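Heme oxygenase 1 (PDB 1WE1) probably catalyses the oxygen-dependent opening of the heme ring to biliverdin IXalpha, with release of carbon monoxide and ferrous iron. Local coordinates at residues K41-L46 with M202-L206; F60-L66 with P117-V121; A104-R108 with D194-M198. All blocks are in the same frame, centred on the assembly; numbering follows the deposited sequence.

Contact 1 (K41-L46 with M202-L206). With HEM (protoporphyrin IX containing Fe), chain H.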
loop_
_atom_site.group_PDB
_atom_site.type_symbol
_atom_site.label_atom_id
_atom_site.label_comp_id
_atom_site.label_asym_id
_atom_site.label_seq_id
_atom_site.Cartn_x
_atom_site.Cartn_y
_atom_site.Cartn_z
ATOM N N LYS A 41 -6.632 -6.037 10.307
ATOM C CA LYS A 41 -5.237 -6.299 10.607
ATOM C C LYS A 41 -4.334 -5.811 9.480
ATOM O O LYS A 41 -3.180 -5.429 9.708
ATOM C CB LYS A 41 -5.036 -7.794 10.872
ATOM C CG LYS A 41 -5.841 -8.291 12.073
ATOM C CD LYS A 41 -5.384 -9.657 12.595
ATOM C CE LYS A 41 -6.059 -9.963 13.938
ATOM N NZ LYS A 41 -5.425 -11.068 14.723
ATOM N N LEU A 42 -4.869 -5.815 8.262
ATOM C CA LEU A 42 -4.127 -5.343 7.106
ATOM C C LEU A 42 -3.924 -3.844 7.276
ATOM O O LEU A 42 -2.829 -3.323 7.070
ATOM C CB LEU A 42 -4.911 -5.614 5.829
ATOM C CG LEU A 42 -4.160 -5.291 4.541
ATOM C CD1 LEU A 42 -2.960 -6.216 4.434
ATOM C CD2 LEU A 42 -5.087 -5.468 3.341
ATOM N N VAL A 43 -4.992 -3.160 7.670
ATOM C CA VAL A 43 -4.947 -1.721 7.890
ATOM C C VAL A 43 -3.916 -1.387 8.955
ATOM O O VAL A 43 -3.186 -0.409 8.830
ATOM C CB VAL A 43 -6.330 -1.195 8.328
ATOM C CG1 VAL A 43 -6.251 0.294 8.707
ATOM C CG2 VAL A 43 -7.337 -1.406 7.194
ATOM N N GLY A 44 -3.866 -2.198 10.006
ATOM C CA GLY A 44 -2.895 -1.977 11.062
ATOM C C GLY A 44 -1.491 -2.080 10.487
ATOM O O GLY A 44 -0.637 -1.236 10.764
ATOM N N ASN A 45 -1.238 -3.098 9.670
ATOM C CA ASN A 45 0.088 -3.231 9.081
ATOM C C ASN A 45 0.458 -2.045 8.171
ATOM O O ASN A 45 1.480 -1.384 8.390
ATOM C CB ASN A 45 0.207 -4.538 8.309
ATOM C CG ASN A 45 0.479 -5.727 9.219
ATOM O OD1 ASN A 45 1.031 -5.588 10.318
ATOM N ND2 ASN A 45 0.113 -6.908 8.752
ATOM N N LEU A 46 -0.365 -1.761 7.164
ATOM C CA LEU A 46 -0.066 -0.647 6.274
ATOM C C LEU A 46 0.173 0.616 7.089
ATOM O O LEU A 46 1.013 1.438 6.745
ATOM C CB LEU A 46 -1.206 -0.425 5.284
ATOM C CG LEU A 46 -1.422 -1.630 4.375
ATOM C CD1 LEU A 46 -2.503 -1.330 3.353
ATOM C CD2 LEU A 46 -0.116 -1.960 3.682
ATOM N N MET A 202 1.814 -10.222 3.539
ATOM C CA MET A 202 0.873 -9.749 4.546
ATOM C C MET A 202 -0.515 -10.352 4.263
ATOM O O MET A 202 -1.227 -10.759 5.188
ATOM C CB MET A 202 0.796 -8.223 4.539
ATOM C CG MET A 202 2.035 -7.550 5.098
ATOM S SD MET A 202 1.907 -5.746 5.312
ATOM C CE MET A 202 1.698 -5.208 3.607
ATOM N N PHE A 203 -0.884 -10.419 2.983
ATOM C CA PHE A 203 -2.176 -10.970 2.576
ATOM C C PHE A 203 -2.280 -12.445 2.937
ATOM O O PHE A 203 -3.298 -12.898 3.467
ATOM C CB PHE A 203 -2.391 -10.844 1.068
ATOM C CG PHE A 203 -2.398 -9.434 0.555
ATOM C CD1 PHE A 203 -2.765 -8.370 1.372
ATOM C CD2 PHE A 203 -2.090 -9.179 -0.784
ATOM C CE1 PHE A 203 -2.828 -7.064 0.862
ATOM C CE2 PHE A 203 -2.147 -7.879 -1.313
ATOM C CZ PHE A 203 -2.517 -6.817 -0.492
ATOM N N ASN A 204 -1.232 -13.200 2.624
ATOM C CA ASN A 204 -1.214 -14.627 2.926
ATOM C C ASN A 204 -1.352 -14.895 4.435
ATOM O O ASN A 204 -1.938 -15.902 4.838
ATOM C CB ASN A 204 0.065 -15.269 2.385
ATOM C CG ASN A 204 0.028 -15.453 0.883
ATOM O OD1 ASN A 204 -0.974 -15.919 0.329
ATOM N ND2 ASN A 204 1.122 -15.098 0.210
ATOM N N GLU A 205 -0.817 -13.990 5.256
ATOM C CA GLU A 205 -0.905 -14.114 6.711
ATOM C C GLU A 205 -2.363 -14.085 7.163
ATOM O O GLU A 205 -2.704 -14.564 8.246
ATOM C CB GLU A 205 -0.186 -12.958 7.405
ATOM C CG GLU A 205 1.268 -13.170 7.702
ATOM C CD GLU A 205 1.874 -11.966 8.400
ATOM O OE1 GLU A 205 3.008 -12.074 8.914
ATOM O OE2 GLU A 205 1.216 -10.900 8.422
ATOM N N LEU A 206 -3.224 -13.513 6.337
ATOM C CA LEU A 206 -4.612 -13.413 6.710
ATOM C C LEU A 206 -5.483 -14.516 6.165
ATOM O O LEU A 206 -6.659 -14.569 6.489
ATOM C CB LEU A 206 -5.163 -12.056 6.284
ATOM C CG LEU A 206 -4.970 -10.878 7.241
ATOM C CD1 LEU A 206 -3.854 -11.152 8.248
ATOM C CD2 LEU A 206 -4.689 -9.637 6.428
HETATM C CHA HEM H . -1.996 -0.322 -11.001
HETATM C CHB HEM H . 0.306 -1.533 -6.923
HETATM C CHC HEM H . -3.066 -4.954 -6.234
HETATM C CHD HEM H . -5.925 -2.646 -9.319
HETATM C C1A HEM H . -0.971 -0.418 -10.035
HETATM C C2A HEM H . 0.317 0.258 -10.067
HETATM C C3A HEM H . 0.987 -0.123 -8.938
HETATM C C4A HEM H . 0.064 -0.984 -8.184
HETATM C CMA HEM H . 2.370 0.249 -8.496
HETATM C CAA HEM H . 0.781 1.245 -11.127
HETATM C CBA HEM H . 1.235 0.620 -12.468
HETATM C CGA HEM H . 1.683 1.558 -13.432
HETATM O O1A HEM H . 2.966 1.668 -13.559
HETATM O O2A HEM H . 0.915 2.256 -14.124
HETATM C C1B HEM H . -0.399 -2.618 -6.377
HETATM C C2B HEM H . 0.048 -3.410 -5.232
HETATM C C3B HEM H . -0.928 -4.335 -5.000
HETATM C C4B HEM H . -1.923 -4.153 -6.055
HETATM C CMB HEM H . 1.334 -3.174 -4.481
HETATM C CAB HEM H . -1.050 -5.335 -3.866
HETATM C CBB HEM H . 0.062 -6.417 -3.846
HETATM C C1C HEM H . -4.181 -4.588 -6.945
HETATM C C2C HEM H . -5.498 -5.199 -6.839
HETATM C C3C HEM H . -6.206 -4.698 -7.871
HETATM C C4C HEM H . -5.460 -3.580 -8.402
HETATM C CMC HEM H . -5.912 -6.185 -5.764
HETATM C CAC HEM H . -7.541 -5.213 -8.414
HETATM C CBC HEM H . -8.736 -4.509 -7.710
HETATM C C1D HEM H . -5.108 -1.765 -10.069
HETATM C C2D HEM H . -5.585 -0.957 -11.189
HETATM C C3D HEM H . -4.499 -0.273 -11.630
HETATM C C4D HEM H . -3.341 -0.712 -10.813
HETATM C CMD HEM H . -7.001 -0.976 -11.668
HETATM C CAD HEM H . -4.377 0.751 -12.734
HETATM C CBD HEM H . -3.896 0.107 -14.110
HETATM C CGD HEM H . -3.510 1.074 -15.067
HETATM O O1D HEM H . -2.801 2.090 -14.715
HETATM O O2D HEM H . -3.852 0.949 -16.279
HETATM N NA HEM H . -1.097 -1.181 -8.899
HETATM N NB HEM H . -1.603 -3.074 -6.863
HETATM N NC HEM H . -4.187 -3.549 -7.893
HETATM N ND HEM H . -3.749 -1.560 -9.842
HETATM FE FE HEM H . -2.654 -2.342 -8.394
HETATM O O HOH W 1 -3.201 -1.000 -7.325
#
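Met202 reaches from its helix toward Asn45 and Leu46, and its chain can be walked atom by atom. Its CB faces CD1 of Leu42 at 4.3 Å. Met202 CG comes next, 4.2 Å from ND2 of Asn45, and SD of Met202 then settles 3.7 Å from CB of Asn45, the two side chains running past each other in opposite directions. Up to the sulfur the chain is extended; a bend at the last torsion (chi3 -64°) turns the methyl CE of Met202 aside, to 3.7 Å from CD2 of Leu46.

Leu42 fills the next place along. Its CD1 lies at the edge of the Phe203 ring, near the ring plane and 3.7 Å from CE1, while its CB meets CD2 of Leu206 at 4.1 Å. Phe203 CE2 comes within 3.7 Å of vinyl carbon CBB of the heme. Phe203, a residue of the heme pocket, thus joins the helix pair to the porphyrin's vinyl edge, and an alanine here would probably open a gap between Leu42 CD1 and the heme vinyl, taking from each the ring it packs against.

The polar ends find their partners at Ser99: Asn45 OD1 with its backbone N, Glu205 OE2 with its hydroxyl. Helices 36-59 and 182-205 meet here within the all-helical fold, with helix 100-115 against Met202 and helix 24-30 against Phe203 and Leu206.

Contact 2 (F60-L66 with P117-V121)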
loop_
_atom_site.group_PDB
_atom_site.type_symbol
_atom_site.label_atom_id
_atom_site.label_comp_id
_atom_site.label_asym_id
_atom_site.label_seq_id
_atom_site.Cartn_x
_atom_site.Cartn_y
_atom_site.Cartn_z
ATOM N N PHE A 60 14.347 13.228 3.467
ATOM C CA PHE A 60 14.948 13.445 2.162
ATOM C C PHE A 60 14.119 14.366 1.282
ATOM O O PHE A 60 14.148 14.243 0.063
ATOM C CB PHE A 60 15.168 12.102 1.442
ATOM C CG PHE A 60 16.024 11.136 2.211
ATOM C CD1 PHE A 60 15.452 10.224 3.090
ATOM C CD2 PHE A 60 17.407 11.171 2.097
ATOM C CE1 PHE A 60 16.245 9.360 3.850
ATOM C CE2 PHE A 60 18.208 10.314 2.851
ATOM C CZ PHE A 60 17.621 9.406 3.733
ATOM N N LYS A 61 13.385 15.293 1.891
ATOM C CA LYS A 61 12.568 16.211 1.105
ATOM C C LYS A 61 13.441 17.023 0.140
ATOM O O LYS A 61 12.983 17.423 -0.937
ATOM C CB LYS A 61 11.785 17.163 2.016
ATOM C CG LYS A 61 12.654 17.997 2.919
ATOM C CD LYS A 61 11.896 19.165 3.550
ATOM C CE LYS A 61 10.786 18.714 4.491
ATOM N NZ LYS A 61 9.633 18.127 3.758
ATOM N N ASP A 62 14.700 17.243 0.521
ATOM C CA ASP A 62 15.637 18.018 -0.298
ATOM C C ASP A 62 16.824 17.210 -0.828
ATOM O O ASP A 62 17.853 17.776 -1.196
ATOM C CB ASP A 62 16.150 19.215 0.507
ATOM C CG ASP A 62 15.741 19.142 1.967
ATOM O OD1 ASP A 62 15.884 18.048 2.567
ATOM O OD2 ASP A 62 15.279 20.171 2.513
ATOM N N HIS A 63 16.676 15.888 -0.862
ATOM C CA HIS A 63 17.721 14.997 -1.357
ATOM C C HIS A 63 17.786 15.094 -2.887
ATOM O O HIS A 63 16.770 15.296 -3.551
ATOM C CB HIS A 63 17.411 13.567 -0.887
ATOM C CG HIS A 63 18.297 12.508 -1.469
ATOM N ND1 HIS A 63 18.035 11.898 -2.679
ATOM C CD2 HIS A 63 19.414 11.914 -0.985
ATOM C CE1 HIS A 63 18.949 10.974 -2.913
ATOM N NE2 HIS A 63 19.799 10.962 -1.900
ATOM N N PRO A 64 18.992 14.980 -3.463
ATOM C CA PRO A 64 19.198 15.057 -4.914
ATOM C C PRO A 64 18.217 14.251 -5.771
ATOM O O PRO A 64 17.840 14.682 -6.866
ATOM C CB PRO A 64 20.640 14.589 -5.072
ATOM C CG PRO A 64 21.285 15.181 -3.861
ATOM C CD PRO A 64 20.283 14.845 -2.764
ATOM N N ILE A 65 17.806 13.087 -5.274
ATOM C CA ILE A 65 16.877 12.233 -6.009
ATOM C C ILE A 65 15.457 12.250 -5.463
ATOM O O ILE A 65 14.542 12.692 -6.149
ATOM C CB ILE A 65 17.371 10.775 -6.049
ATOM C CG1 ILE A 65 18.645 10.687 -6.893
ATOM C CG2 ILE A 65 16.288 9.862 -6.620
ATOM C CD1 ILE A 65 19.238 9.288 -6.963
ATOM N N LEU A 66 15.277 11.778 -4.232
ATOM C CA LEU A 66 13.954 11.716 -3.598
ATOM C C LEU A 66 13.107 12.998 -3.633
ATOM O O LEU A 66 11.874 12.930 -3.689
ATOM C CB LEU A 66 14.090 11.228 -2.145
ATOM C CG LEU A 66 14.176 9.713 -1.874
ATOM C CD1 LEU A 66 14.069 8.912 -3.164
ATOM C CD2 LEU A 66 15.476 9.398 -1.166
ATOM N N PRO A 117 18.936 5.121 -0.124
ATOM C CA PRO A 117 17.760 5.988 -0.207
ATOM C C PRO A 117 17.072 6.053 -1.560
ATOM O O PRO A 117 15.869 6.330 -1.631
ATOM C CB PRO A 117 18.302 7.353 0.234
ATOM C CG PRO A 117 19.764 7.256 -0.029
ATOM C CD PRO A 117 20.070 5.864 0.442
ATOM N N GLU A 118 17.811 5.801 -2.636
ATOM C CA GLU A 118 17.182 5.865 -3.951
ATOM C C GLU A 118 16.201 4.720 -4.167
ATOM O O GLU A 118 15.280 4.842 -4.969
ATOM C CB GLU A 118 18.225 5.906 -5.092
ATOM C CG GLU A 118 19.066 4.652 -5.300
ATOM C CD GLU A 118 20.127 4.445 -4.224
ATOM O OE1 GLU A 118 20.424 5.399 -3.466
ATOM O OE2 GLU A 118 20.675 3.321 -4.148
ATOM N N LEU A 119 16.388 3.616 -3.450
ATOM C CA LEU A 119 15.484 2.478 -3.570
ATOM C C LEU A 119 14.097 2.822 -3.004
ATOM O O LEU A 119 13.117 2.104 -3.229
ATOM C CB LEU A 119 16.075 1.261 -2.853
ATOM C CG LEU A 119 17.333 0.714 -3.545
ATOM C CD1 LEU A 119 17.777 -0.589 -2.893
ATOM C CD2 LEU A 119 17.035 0.485 -5.026
ATOM N N LEU A 120 14.030 3.934 -2.278
ATOM C CA LEU A 120 12.791 4.420 -1.690
ATOM C C LEU A 120 11.784 4.804 -2.775
ATOM O O LEU A 120 10.586 4.892 -2.517
ATOM C CB LEU A 120 13.085 5.634 -0.813
ATOM C CG LEU A 120 12.922 5.536 0.704
ATOM C CD1 LEU A 120 13.239 4.151 1.222
ATOM C CD2 LEU A 120 13.822 6.580 1.338
ATOM N N VAL A 121 12.264 5.042 -3.989
ATOM C CA VAL A 121 11.354 5.396 -5.069
ATOM C C VAL A 121 10.585 4.155 -5.497
ATOM O O VAL A 121 9.501 4.252 -6.053
ATOM C CB VAL A 121 12.100 5.984 -6.290
ATOM C CG1 VAL A 121 13.195 5.043 -6.737
ATOM C CG2 VAL A 121 11.114 6.215 -7.437
#
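Pro117 packs against both Phe60 and Leu66, and apolar contact dominates. Its CB stands over one face of the Phe60 ring, 4.3 Å from the centroid and 23° off the normal, a CH-pi contact displaced toward the rim at CE2 and CZ. The same CB is 3.8 Å from CD2 of Leu66, a methyl that also meets CD2 of Leu120 at 4.1 Å, these two leucines crossing at about a right angle. Farther along, CD1 of Ile65 touches CB of Glu118 at 4.0 Å.

No hydrogen bond joins the two segments; the polar bonds instead brace each one internally. The type I beta turn from Phe60 to His63 is closed by His63 N to Phe60 O. With its ring carbon CG anti to the backbone N (chi1 172°), His63 turns ND1 back to accept from Leu66 N at 3.2 Å, the donor tilted 17° from the ring plane. Within 117-121, Leu120 N bonds to Pro117 O. Glu118 OE2 forms a salt bridge with Arg187.

The loop between helices 36-59 and 77-88 is thereby laid against the 3-10 segment 117-119 that leads into helix 120-146, with helix 100-115 beside Leu120 and helix 182-205 beside Val121.

Contact 3 (A104-R108 with D194-M198). With HEM (protoporphyrin IX containing Fe), chain H.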
loop_
_atom_site.group_PDB
_atom_site.type_symbol
_atom_site.label_atom_id
_atom_site.label_comp_id
_atom_site.label_asym_id
_atom_site.label_seq_id
_atom_site.Cartn_x
_atom_site.Cartn_y
_atom_site.Cartn_z
ATOM N N ALA A 104 8.654 -7.086 8.799
ATOM C CA ALA A 104 9.692 -7.287 7.800
ATOM C C ALA A 104 9.578 -6.156 6.773
ATOM O O ALA A 104 10.581 -5.602 6.322
ATOM C CB ALA A 104 9.523 -8.651 7.122
ATOM N N TYR A 105 8.346 -5.814 6.415
ATOM C CA TYR A 105 8.107 -4.744 5.464
ATOM C C TYR A 105 8.740 -3.456 6.007
ATOM O O TYR A 105 9.591 -2.856 5.358
ATOM C CB TYR A 105 6.603 -4.545 5.266
ATOM C CG TYR A 105 6.220 -3.862 3.967
ATOM C CD1 TYR A 105 7.067 -2.925 3.355
ATOM C CD2 TYR A 105 4.992 -4.128 3.360
ATOM C CE1 TYR A 105 6.691 -2.273 2.169
ATOM C CE2 TYR A 105 4.606 -3.482 2.181
ATOM C CZ TYR A 105 5.458 -2.555 1.593
ATOM O OH TYR A 105 5.053 -1.902 0.448
ATOM N N VAL A 106 8.317 -3.045 7.201
ATOM C CA VAL A 106 8.831 -1.837 7.845
ATOM C C VAL A 106 10.344 -1.877 7.939
ATOM O O VAL A 106 11.017 -0.861 7.738
ATOM C CB VAL A 106 8.271 -1.678 9.291
ATOM C CG1 VAL A 106 9.114 -0.686 10.091
ATOM C CG2 VAL A 106 6.841 -1.221 9.242
ATOM N N ASP A 107 10.866 -3.055 8.271
ATOM C CA ASP A 107 12.307 -3.264 8.406
ATOM C C ASP A 107 13.043 -2.944 7.107
ATOM O O ASP A 107 14.072 -2.270 7.122
ATOM C CB ASP A 107 12.595 -4.710 8.832
ATOM C CG ASP A 107 12.336 -4.956 10.319
ATOM O OD1 ASP A 107 12.364 -6.129 10.739
ATOM O OD2 ASP A 107 12.116 -3.984 11.073
ATOM N N ARG A 108 12.514 -3.421 5.984
ATOM C CA ARG A 108 13.144 -3.156 4.703
ATOM C C ARG A 108 13.167 -1.662 4.375
ATOM O O ARG A 108 14.178 -1.143 3.900
ATOM C CB ARG A 108 12.430 -3.910 3.580
ATOM C CG ARG A 108 12.881 -3.468 2.184
ATOM C CD ARG A 108 14.370 -3.711 1.981
ATOM N NE ARG A 108 14.661 -5.136 2.027
ATOM C CZ ARG A 108 14.573 -5.959 0.984
ATOM N NH1 ARG A 108 14.845 -7.250 1.140
ATOM N NH2 ARG A 108 14.255 -5.494 -0.221
ATOM N N ASP A 194 10.259 -6.572 -5.065
ATOM C CA ASP A 194 10.486 -7.044 -3.706
ATOM C C ASP A 194 9.317 -6.573 -2.836
ATOM O O ASP A 194 8.724 -7.363 -2.098
ATOM C CB ASP A 194 11.801 -6.484 -3.140
ATOM C CG ASP A 194 13.001 -7.366 -3.444
ATOM O OD1 ASP A 194 13.263 -7.647 -4.633
ATOM O OD2 ASP A 194 13.693 -7.779 -2.487
ATOM N N ALA A 195 8.996 -5.284 -2.936
ATOM C CA ALA A 195 7.904 -4.706 -2.166
ATOM C C ALA A 195 6.601 -5.439 -2.454
ATOM O O ALA A 195 5.845 -5.740 -1.539
ATOM C CB ALA A 195 7.755 -3.228 -2.485
ATOM N N PHE A 196 6.337 -5.731 -3.721
ATOM C CA PHE A 196 5.119 -6.446 -4.057
ATOM C C PHE A 196 5.051 -7.736 -3.244
ATOM O O PHE A 196 4.020 -8.056 -2.654
ATOM C CB PHE A 196 5.072 -6.810 -5.543
ATOM C CG PHE A 196 4.336 -5.826 -6.389
ATOM C CD1 PHE A 196 4.937 -4.633 -6.784
ATOM C CD2 PHE A 196 3.042 -6.093 -6.819
ATOM C CE1 PHE A 196 4.257 -3.728 -7.595
ATOM C CE2 PHE A 196 2.356 -5.190 -7.628
ATOM C CZ PHE A 196 2.968 -4.008 -8.014
ATOM N N ALA A 197 6.155 -8.477 -3.223
ATOM C CA ALA A 197 6.197 -9.732 -2.500
ATOM C C ALA A 197 5.890 -9.499 -1.024
ATOM O O ALA A 197 5.225 -10.312 -0.391
ATOM C CB ALA A 197 7.554 -10.383 -2.661
ATOM N N MET A 198 6.366 -8.388 -0.479
ATOM C CA MET A 198 6.123 -8.084 0.922
ATOM C C MET A 198 4.650 -7.777 1.223
ATOM O O MET A 198 4.163 -8.031 2.324
ATOM C CB MET A 198 7.015 -6.932 1.359
ATOM C CG MET A 198 8.466 -7.329 1.359
ATOM S SD MET A 198 9.561 -6.089 2.037
ATOM C CE MET A 198 9.947 -5.118 0.545
HETATM C CHA HEM H . -1.996 -0.322 -11.001
HETATM C CHB HEM H . 0.306 -1.533 -6.923
HETATM C CHC HEM H . -3.066 -4.954 -6.234
HETATM C CHD HEM H . -5.925 -2.646 -9.319
HETATM C C1A HEM H . -0.971 -0.418 -10.035
HETATM C C2A HEM H . 0.317 0.258 -10.067
HETATM C C3A HEM H . 0.987 -0.123 -8.938
HETATM C C4A HEM H . 0.064 -0.984 -8.184
HETATM C CMA HEM H . 2.370 0.249 -8.496
HETATM C CAA HEM H . 0.781 1.245 -11.127
HETATM C CBA HEM H . 1.235 0.620 -12.468
HETATM C CGA HEM H . 1.683 1.558 -13.432
HETATM O O1A HEM H . 2.966 1.668 -13.559
HETATM O O2A HEM H . 0.915 2.256 -14.124
HETATM C C1B HEM H . -0.399 -2.618 -6.377
HETATM C C2B HEM H . 0.048 -3.410 -5.232
HETATM C C3B HEM H . -0.928 -4.335 -5.000
HETATM C C4B HEM H . -1.923 -4.153 -6.055
HETATM C CMB HEM H . 1.334 -3.174 -4.481
HETATM C CAB HEM H . -1.050 -5.335 -3.866
HETATM C CBB HEM H . 0.062 -6.417 -3.846
HETATM C C1C HEM H . -4.181 -4.588 -6.945
HETATM C C2C HEM H . -5.498 -5.199 -6.839
HETATM C C3C HEM H . -6.206 -4.698 -7.871
HETATM C C4C HEM H . -5.460 -3.580 -8.402
HETATM C CMC HEM H . -5.912 -6.185 -5.764
HETATM C CAC HEM H . -7.541 -5.213 -8.414
HETATM C CBC HEM H . -8.736 -4.509 -7.710
HETATM C C1D HEM H . -5.108 -1.765 -10.069
HETATM C C2D HEM H . -5.585 -0.957 -11.189
HETATM C C3D HEM H . -4.499 -0.273 -11.630
HETATM C C4D HEM H . -3.341 -0.712 -10.813
HETATM C CMD HEM H . -7.001 -0.976 -11.668
HETATM C CAD HEM H . -4.377 0.751 -12.734
HETATM C CBD HEM H . -3.896 0.107 -14.110
HETATM C CGD HEM H . -3.510 1.074 -15.067
HETATM O O1D HEM H . -2.801 2.090 -14.715
HETATM O O2D HEM H . -3.852 0.949 -16.279
HETATM N NA HEM H . -1.097 -1.181 -8.899
HETATM N NB HEM H . -1.603 -3.074 -6.863
HETATM N NC HEM H . -4.187 -3.549 -7.893
HETATM N ND HEM H . -3.749 -1.560 -9.842
HETATM FE FE HEM H . -2.654 -2.342 -8.394
HETATM O O HOH W 1 -3.201 -1.000 -7.325
#
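NH2 of Arg108 is gripped by two acids, Asp194 and Glu191, both on helix 182-205. Its bond to Asp194 OD2 is a long salt bridge of 3.3 Å, nearly straight at 167°. The oxygen lies at the edge of the guanidinium, in its plane, yet the nitrogen approaches from above the carboxylate plane, and the two planes are turned 45° apart. Bends at chi2 and chi3 of Arg108 fold the chain to bring the guanidinium there. Nearer the backbone, CG of Arg108 meets the methyl CE of Met198 at 3.7 Å.

Helices 100-115 and 182-205 run nearly antiparallel here, their local axes 155° apart in direction and 10.5 Å apart at closest, as two members of the helical bundle that makes up the heme oxygenase fold. Met198 reaches in between them. Its CB sits over one face of the Tyr105 ring, 4.2 Å from the centroid, in a CH-pi contact, and its SD follows obliquely at 4.8 Å from that centroid, a Met-aromatic contact. The hydroxyl of Tyr105 hydrogen-bonds to Asn199, one helical turn on from Ala195. Pointing away from this interface, Phe196 lays a ring face against the heme methyl CMB, with Phe196 CE2 3.8 Å from C2B of the porphyrin.

Contacts 1 and 3 share helix 182-205, with centres 12 Å apart, and they touch where CE of Met202 comes 3.5 Å from CD2 of Tyr105. That helix therefore packs on helices 36-59 and 100-115, while its Phe203 and Phe196 reach the heme. Contact 2 lies about 27 Å from contact 1 and 18 Å from contact 3, centre to centre, and touches neither. In sequence, contacts 2 and 3 both nest inside the loop closed by contact 1, and their own segments alternate. Contacts 1 and 3 join helices 36-59 and 100-115 to the late helix 182-205, and each includes a residue of the heme pocket, while contact 2 ties a loop to segment 117-121.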